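Local coordinates for protein probable aminotransferase (Pseudomonas aeruginosa, PDB 5YKR) that is probably a pyridoxal-phosphate-dependent aminotransferase of class III, carrying its cofactor as a lysine-pyridoxal-phosphate residue in a two-subunit assembly, at residues A[157-163]-A[199-205]; A[211-216]-A[248-254]. One frame throughout, in Å; residues are numbered along the deposited sequence.

Contact 1 of 2, residues A[157-163]-A[199-205]; sequences DKVVVFN and TTRLVEF
Val159 to Phe162 pair in parallel with Thr200 to Val203, and five backbone hydrogen bonds alternate between the strands, from Val159 N to Thr199 O (2.9 Å) through to Asn163 N on Val203 O (2.9 Å). Beta-branched valines suit this extended backbone and pack tightly. On one face Val160 CG1 meets Val203 CG2 at 4.1 Å; on the other Val161 CG2 touches Leu202 CD1. At the C-terminal end the edge of Phe205 stands against the face of Phe162, a T-shaped pair with planes at 81°. Beside it, Asn163 ND2 donates to the syn side of Glu204 OE2 (2.9 Å), although the donor lies 33° out of the carboxylate plane. The bend at chi2 (-68°) turns the Glu204 carboxylate back to this amide, and a water ties its OE1 to Asn163 O and Phe205 N. The more open side is where the long side chains of Lys158 and Arg201 run out: Lys158 NZ sits over one face of the Arg201 guanidinium, 3.4 Å from NH2, and both cations form salt bridges with the carboxylate of Asp219, which probably lets them lie this close. Strand 200-203 is the outermost of the seven-stranded sheet in this chain, while strand 158-162 lies between it and 220-225. Helix 208-215 covers the face bearing Val160 and Val203, and strand 175-177 lies against Leu202 on the other.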
loop_
_atom_site.group_PDB
_atom_site.type_symbol
_atom_site.label_atom_id
_atom_site.label_comp_id
_atom_site.label_asym_id
_atom_site.label_seq_id
_atom_site.Cartn_x
_atom_site.Cartn_y
_atom_site.Cartn_z
ATOM N N ASP A 157 7.667 -17.494 -15.679
ATOM C CA ASP A 157 7.675 -16.033 -15.586
ATOM C C ASP A 157 6.440 -15.279 -16.050
ATOM O O ASP A 157 6.315 -14.130 -15.732
ATOM C CB ASP A 157 8.862 -15.455 -16.390
ATOM C CG ASP A 157 10.202 -15.626 -15.682
ATOM O OD1 ASP A 157 10.266 -15.762 -14.437
ATOM O OD2 ASP A 157 11.197 -15.655 -16.424
ATOM N N LYS A 158 5.541 -15.908 -16.781
ATOM C CA LYS A 158 4.416 -15.180 -17.356
ATOM C C LYS A 158 3.156 -15.262 -16.512
ATOM O O LYS A 158 2.917 -16.257 -15.861
ATOM C CB LYS A 158 4.137 -15.571 -18.817
ATOM C CG LYS A 158 5.431 -15.383 -19.571
ATOM C CD LYS A 158 5.296 -15.129 -20.988
ATOM C CE LYS A 158 6.691 -14.950 -21.537
ATOM N NZ LYS A 158 6.529 -15.499 -22.790
ATOM N N VAL A 159 2.386 -14.191 -16.535
ATOM C CA VAL A 159 1.060 -14.161 -15.934
ATOM C C VAL A 159 0.074 -13.968 -17.084
ATOM O O VAL A 159 0.313 -13.136 -17.971
ATOM C CB VAL A 159 0.900 -13.025 -14.883
ATOM C CG1 VAL A 159 1.076 -11.620 -15.441
ATOM C CG2 VAL A 159 -0.465 -13.012 -14.271
ATOM N N VAL A 160 -1.052 -14.670 -17.027
ATOM C CA VAL A 160 -2.182 -14.396 -17.906
ATOM C C VAL A 160 -3.108 -13.420 -17.198
ATOM O O VAL A 160 -3.553 -13.659 -16.057
ATOM C CB VAL A 160 -2.960 -15.692 -18.284
ATOM C CG1 VAL A 160 -4.330 -15.356 -18.892
ATOM C CG2 VAL A 160 -2.111 -16.526 -19.287
ATOM N N VAL A 161 -3.443 -12.356 -17.924
ATOM C CA VAL A 161 -4.501 -11.450 -17.556
ATOM C C VAL A 161 -5.478 -11.339 -18.752
ATOM O O VAL A 161 -5.178 -11.775 -19.874
ATOM C CB VAL A 161 -4.035 -10.087 -17.085
ATOM C CG1 VAL A 161 -3.151 -10.214 -15.849
ATOM C CG2 VAL A 161 -3.300 -9.344 -18.198
ATOM N N PHE A 162 -6.644 -10.748 -18.487
ATOM C CA PHE A 162 -7.684 -10.576 -19.503
ATOM C C PHE A 162 -7.754 -9.146 -20.007
ATOM O O PHE A 162 -7.510 -8.178 -19.276
ATOM C CB PHE A 162 -9.036 -11.079 -18.961
ATOM C CG PHE A 162 -9.019 -12.564 -18.668
ATOM C CD1 PHE A 162 -9.066 -13.472 -19.693
ATOM C CD2 PHE A 162 -8.872 -13.047 -17.411
ATOM C CE1 PHE A 162 -9.008 -14.831 -19.467
ATOM C CE2 PHE A 162 -8.787 -14.399 -17.172
ATOM C CZ PHE A 162 -8.854 -15.299 -18.197
ATOM N N ASN A 163 -8.120 -8.994 -21.278
ATOM C CA ASN A 163 -8.151 -7.664 -21.871
ATOM C C ASN A 163 -9.195 -6.799 -21.117
ATOM O O ASN A 163 -10.318 -7.268 -20.835
ATOM C CB ASN A 163 -8.472 -7.773 -23.378
ATOM C CG ASN A 163 -8.211 -6.488 -24.140
ATOM O OD1 ASN A 163 -7.333 -5.689 -23.801
ATOM N ND2 ASN A 163 -9.087 -6.226 -25.151
ATOM N N THR A 199 6.648 -10.772 -19.581
ATOM C CA THR A 199 5.933 -10.965 -18.318
ATOM C C THR A 199 4.504 -11.452 -18.427
ATOM O O THR A 199 3.961 -11.955 -17.440
ATOM C CB THR A 199 5.871 -9.644 -17.521
ATOM O OG1 THR A 199 5.217 -8.645 -18.284
ATOM C CG2 THR A 199 7.275 -9.134 -17.221
ATOM N N THR A 200 3.872 -11.287 -19.586
ATOM C CA THR A 200 2.435 -11.342 -19.679
ATOM C C THR A 200 1.966 -12.034 -20.954
ATOM O O THR A 200 2.549 -11.828 -22.025
ATOM C CB THR A 200 1.858 -9.900 -19.647
ATOM O OG1 THR A 200 2.471 -9.151 -18.592
ATOM C CG2 THR A 200 0.354 -9.858 -19.573
ATOM N N ARG A 201 0.901 -12.841 -20.804
ATOM C CA ARG A 201 0.118 -13.340 -21.934
ATOM C C ARG A 201 -1.297 -12.796 -21.766
ATOM O O ARG A 201 -1.886 -12.875 -20.689
ATOM C CB ARG A 201 0.167 -14.842 -22.085
ATOM C CG ARG A 201 1.552 -15.375 -22.434
ATOM C CD ARG A 201 1.536 -16.904 -22.632
ATOM N NE ARG A 201 2.864 -17.437 -22.966
ATOM C CZ ARG A 201 3.425 -17.314 -24.165
ATOM N NH1 ARG A 201 2.768 -16.739 -25.191
ATOM N NH2 ARG A 201 4.622 -17.782 -24.364
ATOM N N LEU A 202 -1.815 -12.171 -22.806
ATOM C CA LEU A 202 -3.140 -11.543 -22.785
ATOM C C LEU A 202 -4.145 -12.382 -23.549
ATOM O O LEU A 202 -3.856 -12.890 -24.644
ATOM C CB LEU A 202 -3.040 -10.163 -23.369
ATOM C CG LEU A 202 -4.282 -9.294 -23.304
ATOM C CD1 LEU A 202 -4.706 -9.036 -21.851
ATOM C CD2 LEU A 202 -4.126 -7.957 -24.082
ATOM N N VAL A 203 -5.323 -12.538 -22.973
ATOM C CA VAL A 203 -6.447 -13.242 -23.557
ATOM C C VAL A 203 -7.716 -12.436 -23.362
ATOM O O VAL A 203 -7.782 -11.626 -22.433
ATOM C CB VAL A 203 -6.558 -14.651 -22.878
ATOM C CG1 VAL A 203 -7.577 -15.506 -23.508
ATOM C CG2 VAL A 203 -5.197 -15.379 -22.871
ATOM N N GLU A 204 -8.720 -12.625 -24.195
ATOM C CA GLU A 204 -10.060 -12.092 -23.885
ATOM C C GLU A 204 -10.743 -13.034 -22.892
ATOM O O GLU A 204 -10.579 -14.275 -22.939
ATOM C CB GLU A 204 -10.959 -11.989 -25.128
ATOM C CG GLU A 204 -10.624 -10.868 -26.090
ATOM C CD GLU A 204 -10.864 -9.466 -25.605
ATOM O OE1 GLU A 204 -11.468 -9.220 -24.545
ATOM O OE2 GLU A 204 -10.397 -8.548 -26.313
ATOM N N PHE A 205 -11.558 -12.439 -22.022
ATOM C CA PHE A 205 -12.463 -13.224 -21.135
ATOM C C PHE A 205 -13.383 -14.088 -21.993
ATOM O O PHE A 205 -13.645 -13.769 -23.173
ATOM C CB PHE A 205 -13.258 -12.244 -20.281
ATOM C CG PHE A 205 -13.774 -12.744 -18.958
ATOM C CD1 PHE A 205 -12.926 -13.148 -17.970
ATOM C CD2 PHE A 205 -15.151 -12.619 -18.633
ATOM C CE1 PHE A 205 -13.392 -13.514 -16.732
ATOM C CE2 PHE A 205 -15.611 -12.946 -17.378
ATOM C CZ PHE A 205 -14.730 -13.419 -16.427
HETATM O O HOH W 1 -11.572 -9.529 -21.898
#

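Contact 2 of 2, residues A[211-216]-A[248-254]; sequences LEAALA and LTRRHDV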
loop_
_atom_site.group_PDB
_atom_site.type_symbol
_atom_site.label_atom_id
_atom_site.label_comp_id
_atom_site.label_asym_id
_atom_site.label_seq_id
_atom_site.Cartn_x
_atom_site.Cartn_y
_atom_site.Cartn_z
ATOM N N LEU A 211 -7.388 -19.259 -24.102
ATOM C CA LEU A 211 -6.721 -19.535 -22.836
ATOM C C LEU A 211 -5.877 -20.810 -22.916
ATOM O O LEU A 211 -4.732 -20.817 -22.469
ATOM C CB LEU A 211 -7.746 -19.647 -21.708
ATOM C CG LEU A 211 -7.129 -19.889 -20.348
ATOM C CD1 LEU A 211 -6.240 -18.734 -19.910
ATOM C CD2 LEU A 211 -8.292 -20.049 -19.372
ATOM N N GLU A 212 -6.415 -21.853 -23.559
ATOM C CA GLU A 212 -5.657 -23.092 -23.762
ATOM C C GLU A 212 -4.356 -22.829 -24.532
ATOM O O GLU A 212 -3.269 -23.288 -24.135
ATOM C CB GLU A 212 -6.537 -24.121 -24.469
ATOM C CG GLU A 212 -5.825 -25.360 -24.968
ATOM C CD GLU A 212 -5.158 -26.208 -23.932
ATOM O OE1 GLU A 212 -5.866 -26.501 -22.978
ATOM O OE2 GLU A 212 -3.948 -26.626 -24.089
ATOM N N ALA A 213 -4.487 -22.067 -25.621
ATOM C CA ALA A 213 -3.304 -21.764 -26.431
ATOM C C ALA A 213 -2.225 -21.007 -25.636
ATOM O O ALA A 213 -1.018 -21.258 -25.759
ATOM C CB ALA A 213 -3.666 -20.987 -27.685
ATOM N N ALA A 214 -2.664 -20.088 -24.787
ATOM C CA ALA A 214 -1.718 -19.356 -23.937
ATOM C C ALA A 214 -1.008 -20.252 -22.913
ATOM O O ALA A 214 0.197 -20.202 -22.771
ATOM C CB ALA A 214 -2.441 -18.221 -23.211
ATOM N N LEU A 215 -1.786 -21.066 -22.195
ATOM C CA LEU A 215 -1.211 -21.929 -21.156
ATOM C C LEU A 215 -0.311 -23.032 -21.714
ATOM O O LEU A 215 0.641 -23.451 -21.050
ATOM C CB LEU A 215 -2.306 -22.556 -20.293
ATOM C CG LEU A 215 -3.240 -21.592 -19.591
ATOM C CD1 LEU A 215 -4.201 -22.367 -18.685
ATOM C CD2 LEU A 215 -2.518 -20.505 -18.823
ATOM N N ALA A 216 -0.596 -23.458 -22.953
ATOM C CA ALA A 216 0.142 -24.568 -23.548
ATOM C C ALA A 216 1.619 -24.263 -23.775
ATOM O O ALA A 216 2.432 -25.166 -23.942
ATOM C CB ALA A 216 -0.509 -25.001 -24.878
ATOM N N LEU A 248 -8.656 -26.034 -17.164
ATOM C CA LEU A 248 -7.429 -25.730 -17.908
ATOM C C LEU A 248 -6.258 -25.402 -16.982
ATOM O O LEU A 248 -5.148 -25.836 -17.217
ATOM C CB LEU A 248 -7.677 -24.551 -18.861
ATOM C CG LEU A 248 -8.472 -24.852 -20.154
ATOM C CD1 LEU A 248 -8.799 -23.602 -20.895
ATOM C CD2 LEU A 248 -7.672 -25.729 -21.022
ATOM N N THR A 249 -6.529 -24.593 -15.944
ATOM C CA THR A 249 -5.457 -24.255 -15.059
ATOM C C THR A 249 -4.979 -25.482 -14.269
ATOM O O THR A 249 -3.777 -25.666 -14.069
ATOM C CB THR A 249 -5.832 -23.079 -14.116
ATOM O OG1 THR A 249 -7.060 -23.344 -13.431
ATOM C CG2 THR A 249 -5.915 -21.740 -14.875
ATOM N N ARG A 250 -5.904 -26.367 -13.870
ATOM C CA ARG A 250 -5.469 -27.626 -13.251
ATOM C C ARG A 250 -4.599 -28.463 -14.174
ATOM O O ARG A 250 -3.510 -28.930 -13.768
ATOM C CB ARG A 250 -6.652 -28.435 -12.787
ATOM C CG ARG A 250 -7.096 -27.912 -11.464
ATOM C CD ARG A 250 -8.407 -28.494 -11.084
ATOM N NE ARG A 250 -8.760 -28.086 -9.742
ATOM C CZ ARG A 250 -9.990 -28.181 -9.250
ATOM N NH1 ARG A 250 -11.006 -28.635 -10.003
ATOM N NH2 ARG A 250 -10.232 -27.769 -8.002
ATOM N N ARG A 251 -5.038 -28.587 -15.423
ATOM C CA ARG A 251 -4.365 -29.473 -16.366
ATOM C C ARG A 251 -2.951 -29.000 -16.659
ATOM O O ARG A 251 -2.022 -29.794 -16.763
ATOM C CB ARG A 251 -5.207 -29.588 -17.621
ATOM C CG ARG A 251 -4.572 -30.492 -18.682
ATOM C CD ARG A 251 -5.554 -31.145 -19.600
ATOM N NE ARG A 251 -6.655 -30.288 -20.010
ATOM C CZ ARG A 251 -6.673 -29.436 -21.023
ATOM N NH1 ARG A 251 -5.619 -29.266 -21.828
ATOM N NH2 ARG A 251 -7.788 -28.759 -21.238
ATOM N N HIS A 252 -2.782 -27.679 -16.683
ATOM C CA HIS A 252 -1.476 -27.075 -16.963
ATOM C C HIS A 252 -0.682 -26.691 -15.693
ATOM O O HIS A 252 0.412 -26.096 -15.798
ATOM C CB HIS A 252 -1.658 -25.848 -17.876
ATOM C CG HIS A 252 -2.083 -26.173 -19.254
ATOM N ND1 HIS A 252 -3.394 -26.174 -19.657
ATOM C CD2 HIS A 252 -1.352 -26.530 -20.320
ATOM C CE1 HIS A 252 -3.447 -26.526 -20.932
ATOM N NE2 HIS A 252 -2.225 -26.733 -21.351
ATOM N N ASP A 253 -1.200 -27.052 -14.507
ATOM C CA ASP A 253 -0.575 -26.735 -13.209
ATOM C C ASP A 253 -0.234 -25.238 -13.143
ATOM O O ASP A 253 0.895 -24.822 -12.835
ATOM C CB ASP A 253 0.675 -27.560 -12.994
ATOM C CG ASP A 253 1.278 -27.410 -11.621
ATOM O OD1 ASP A 253 0.513 -27.362 -10.669
ATOM O OD2 ASP A 253 2.508 -27.311 -11.511
ATOM N N VAL A 254 -1.270 -24.458 -13.450
ATOM C CA VAL A 254 -1.213 -23.008 -13.426
ATOM C C VAL A 254 -2.098 -22.500 -12.261
ATOM O O VAL A 254 -3.229 -22.918 -12.142
ATOM C CB VAL A 254 -1.688 -22.398 -14.751
ATOM C CG1 VAL A 254 -1.862 -20.894 -14.633
ATOM C CG2 VAL A 254 -0.696 -22.757 -15.879
#
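Two helices that lie on one face of the large sheet, 208-215 and 241-251, meet here near their C-terminal ends, where Leu215 packs against His252. Leu215 CB sits over one face of the imidazole in a CH-pi contact, 3.9 Å from the ring centroid and 16° off its normal. The ring is held from within its own segment: ND1 donates to Leu248 O at 3.0 Å, with the acceptor close to the ring plane. Leu248 O also receives the backbone N of His252, and the two donors come from opposite faces of its carbonyl plane. Histidine suits this place because one flat side chain offers a nitrogen to the helix end and a face to a leucine. Here helix 241-251 finishes in a Schellman motif: Val254 N bonds to Thr249 O, Asp253 N bonds to Arg250 O, and Asp253 takes the positive phi of the C-prime position. The turn brings Val254 CG2 to 4.1 Å from Leu215 CD2. With CG anti to the carbonyl carbon (chi1 -58°), Leu215 also sends CD1 to Leu248 CB, 4.1 Å away. Farther back, Leu211 CD2 and Leu248 CD1 touch at 3.9 Å as their side chains overlap while running antiparallel. Branched apolar residues fill this side, which lies against Val160 and Val220 of the sheet. Toward the surface, Arg251 NH1 approaches Glu212 in a probable salt bridge, the carboxylate position being less certain; the firmer partner of Arg251 is Glu247, which bonds its NE.

Contact 1 closes before contact 2 opens along the chain, and their centres are 12 Å apart. Strand 200-203 is followed, after a short connection, by helix 208-215, which folds back over the sheet, so that Val203 CG2 lies 4.0 Å from Ala214 CB and Val160 CG1 lies 4.0 Å from Leu211 CD1. The chain then enters strand 220-225, beside 158-162, before reaching helix 241-251 and strand 255-259. Contact 1 thus joins two strands at one border of the seven-stranded sheet, whereas contact 2 joins helices covering it. Together they form successive layers of the alpha/beta architecture of the class-III aminotransferase family, with helix 208-215, part of contact 2, packing on the strands of contact 1.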